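Local structure of ricin B-like lectin (Macrolepiota procera, 4IZX) at residues 38-41 / 42-45. The protein binds lactose and is probably a carbohydrate-binding lectin with a beta-trefoil fold of the ricin B type. Numbering follows the deposited sequence.
Sequences SGKN and QQWT. With GAL (beta-D-galactopyranose), chain B.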
loop_
_atom_site.group_PDB
_atom_site.type_symbol
_atom_site.label_atom_id
_atom_site.label_comp_id
_atom_site.label_asym_id
_atom_site.label_seq_id
_atom_site.Cartn_x
_atom_site.Cartn_y
_atom_site.Cartn_z
ATOM N N SER A 38 -10.259 -11.601 3.035
ATOM C CA SER A 38 -10.969 -11.398 1.744
ATOM C C SER A 38 -11.970 -10.260 1.771
ATOM O O SER A 38 -12.793 -10.139 0.893
ATOM C CB SER A 38 -11.659 -12.701 1.218
ATOM O OG SER A 38 -10.694 -13.749 1.110
ATOM N N GLY A 39 -11.895 -9.400 2.750
ATOM C CA GLY A 39 -12.743 -8.223 2.776
ATOM C C GLY A 39 -12.473 -7.328 1.585
ATOM O O GLY A 39 -11.327 -7.189 1.160
ATOM N N LYS A 40 -13.488 -6.619 1.098
ATOM C CA LYS A 40 -13.271 -5.695 -0.028
ATOM C C LYS A 40 -12.503 -4.436 0.372
ATOM O O LYS A 40 -11.895 -3.778 -0.458
ATOM C CB LYS A 40 -14.552 -5.314 -0.739
ATOM C CG LYS A 40 -14.967 -6.323 -1.807
ATOM C CD LYS A 40 -15.352 -7.689 -1.278
ATOM C CE LYS A 40 -15.848 -8.581 -2.412
ATOM N NZ LYS A 40 -16.306 -9.878 -1.903
ATOM N N ASN A 41 -12.442 -4.167 1.685
ATOM C CA ASN A 41 -11.575 -3.140 2.239
ATOM C C ASN A 41 -10.108 -3.567 2.288
ATOM O O ASN A 41 -9.256 -2.780 2.694
ATOM C CB ASN A 41 -12.045 -2.720 3.634
ATOM C CG ASN A 41 -11.935 -3.834 4.657
ATOM O OD1 ASN A 41 -12.350 -4.972 4.399
ATOM N ND2 ASN A 41 -11.339 -3.541 5.795
ATOM N N GLN A 42 -9.811 -4.790 1.841
ATOM C CA GLN A 42 -8.471 -5.338 1.730
ATOM C C GLN A 42 -8.114 -5.577 0.254
ATOM O O GLN A 42 -7.136 -6.267 -0.032
ATOM C CB GLN A 42 -8.370 -6.603 2.521
ATOM C CG GLN A 42 -8.821 -6.457 3.959
ATOM C CD GLN A 42 -8.580 -7.704 4.767
ATOM O OE1 GLN A 42 -8.942 -8.801 4.349
ATOM N NE2 GLN A 42 -7.995 -7.553 5.936
ATOM N N GLN A 43 -8.898 -5.014 -0.672
ATOM C CA GLN A 43 -8.736 -5.168 -2.085
ATOM C C GLN A 43 -8.630 -3.810 -2.734
ATOM O O GLN A 43 -9.385 -2.893 -2.408
ATOM C CB GLN A 43 -9.896 -5.996 -2.663
ATOM C CG GLN A 43 -9.977 -7.388 -2.065
ATOM C CD GLN A 43 -11.093 -8.243 -2.603
ATOM O OE1 GLN A 43 -11.723 -9.038 -1.862
ATOM N NE2 GLN A 43 -11.307 -8.159 -3.880
ATOM N N TRP A 44 -7.746 -3.698 -3.723
ATOM C CA TRP A 44 -7.341 -2.433 -4.321
ATOM C C TRP A 44 -7.321 -2.582 -5.824
ATOM O O TRP A 44 -6.616 -3.448 -6.365
ATOM C CB TRP A 44 -5.952 -2.029 -3.788
ATOM C CG TRP A 44 -5.972 -1.855 -2.300
ATOM C CD1 TRP A 44 -5.642 -2.798 -1.374
ATOM C CD2 TRP A 44 -6.424 -0.697 -1.574
ATOM N NE1 TRP A 44 -5.869 -2.313 -0.115
ATOM C CE2 TRP A 44 -6.351 -1.026 -0.203
ATOM C CE3 TRP A 44 -6.919 0.551 -1.937
ATOM C CZ2 TRP A 44 -6.735 -0.131 0.790
ATOM C CZ3 TRP A 44 -7.277 1.445 -0.952
ATOM C CH2 TRP A 44 -7.202 1.097 0.387
ATOM N N THR A 45 -8.127 -1.773 -6.506
ATOM C CA THR A 45 -8.247 -1.800 -7.946
ATOM C C THR A 45 -7.221 -0.833 -8.511
ATOM O O THR A 45 -7.201 0.360 -8.213
ATOM C CB THR A 45 -9.673 -1.450 -8.408
ATOM O OG1 THR A 45 -10.637 -2.230 -7.742
ATOM C CG2 THR A 45 -9.784 -1.482 -9.893
HETATM C C1 GAL B . -12.889 -4.268 10.651
HETATM C C2 GAL B . -12.498 -4.760 9.292
HETATM C C3 GAL B . -11.023 -5.155 9.280
HETATM C C4 GAL B . -10.165 -4.014 9.843
HETATM C C5 GAL B . -10.701 -3.638 11.206
HETATM C C6 GAL B . -9.914 -2.509 11.868
HETATM O O2 GAL B . -13.276 -5.895 8.969
HETATM O O3 GAL B . -10.659 -5.480 7.939
HETATM O O4 GAL B . -10.235 -2.862 8.977
HETATM O O5 GAL B . -12.055 -3.203 11.101
HETATM O O6 GAL B . -10.442 -2.260 13.185
#
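The galactose site of this ricin B-type beta-trefoil lectin rests on a tight turn in which Asn-41 and Gln-42 send their side chains out side by side, with amide planes only 8° apart. Asn-41 is the first-shell residue of the pair: its ND2 donates to O3 of the galactose at 3.0 Å along a nearly straight N-H...O path of 170°. CG of Asn-41 sits between the backbone N and the carbonyl carbon (chi1 65°), and this rotation carries the amide out beside CG of Gln-42, which passes 3.9 Å from Asn-41 OD1. Leu-23 O accepts a further bond from the same ND2; two acceptors, one on the sugar and one on the protein, would hold the amide in this orientation. Gln-42 works one shell further back. Its NE2 stays 3.9 Å from galactose O3 and is spent instead on Asp-22 OD2 and Pro-35 O. Asp-22 OD1 bonds the galactose, as do His-37 and Gly-25, so Gln-42 probably orients this sugar-binding carboxylate. The OE1 of Gln-42 accepts from the backbone N of His-37 and, weakly, from Gly-39 N at 3.4 Å. The backbone here winds through a short 3-10 segment: Gln-42 N donates to Gly-39 O at 2.9 Å, and Gln-43 N to Lys-40 O at 3.2 Å, the i+3 to i bonds of a 3-10 turn. Gln-43 CG packs 3.5 Å from Gly-39 O, and its side chain runs alongside that of Lys-40. The turn thus ends the loop that follows strand 31-34 and leads into strand 44-48, where the buried Trp-44 lies against Leu-23, Ile-31 and Ile-12 and bonds Ile-21 O through NE1, so that the strand following the site residues is seated among strands 20-23, 31-34 and 9-14.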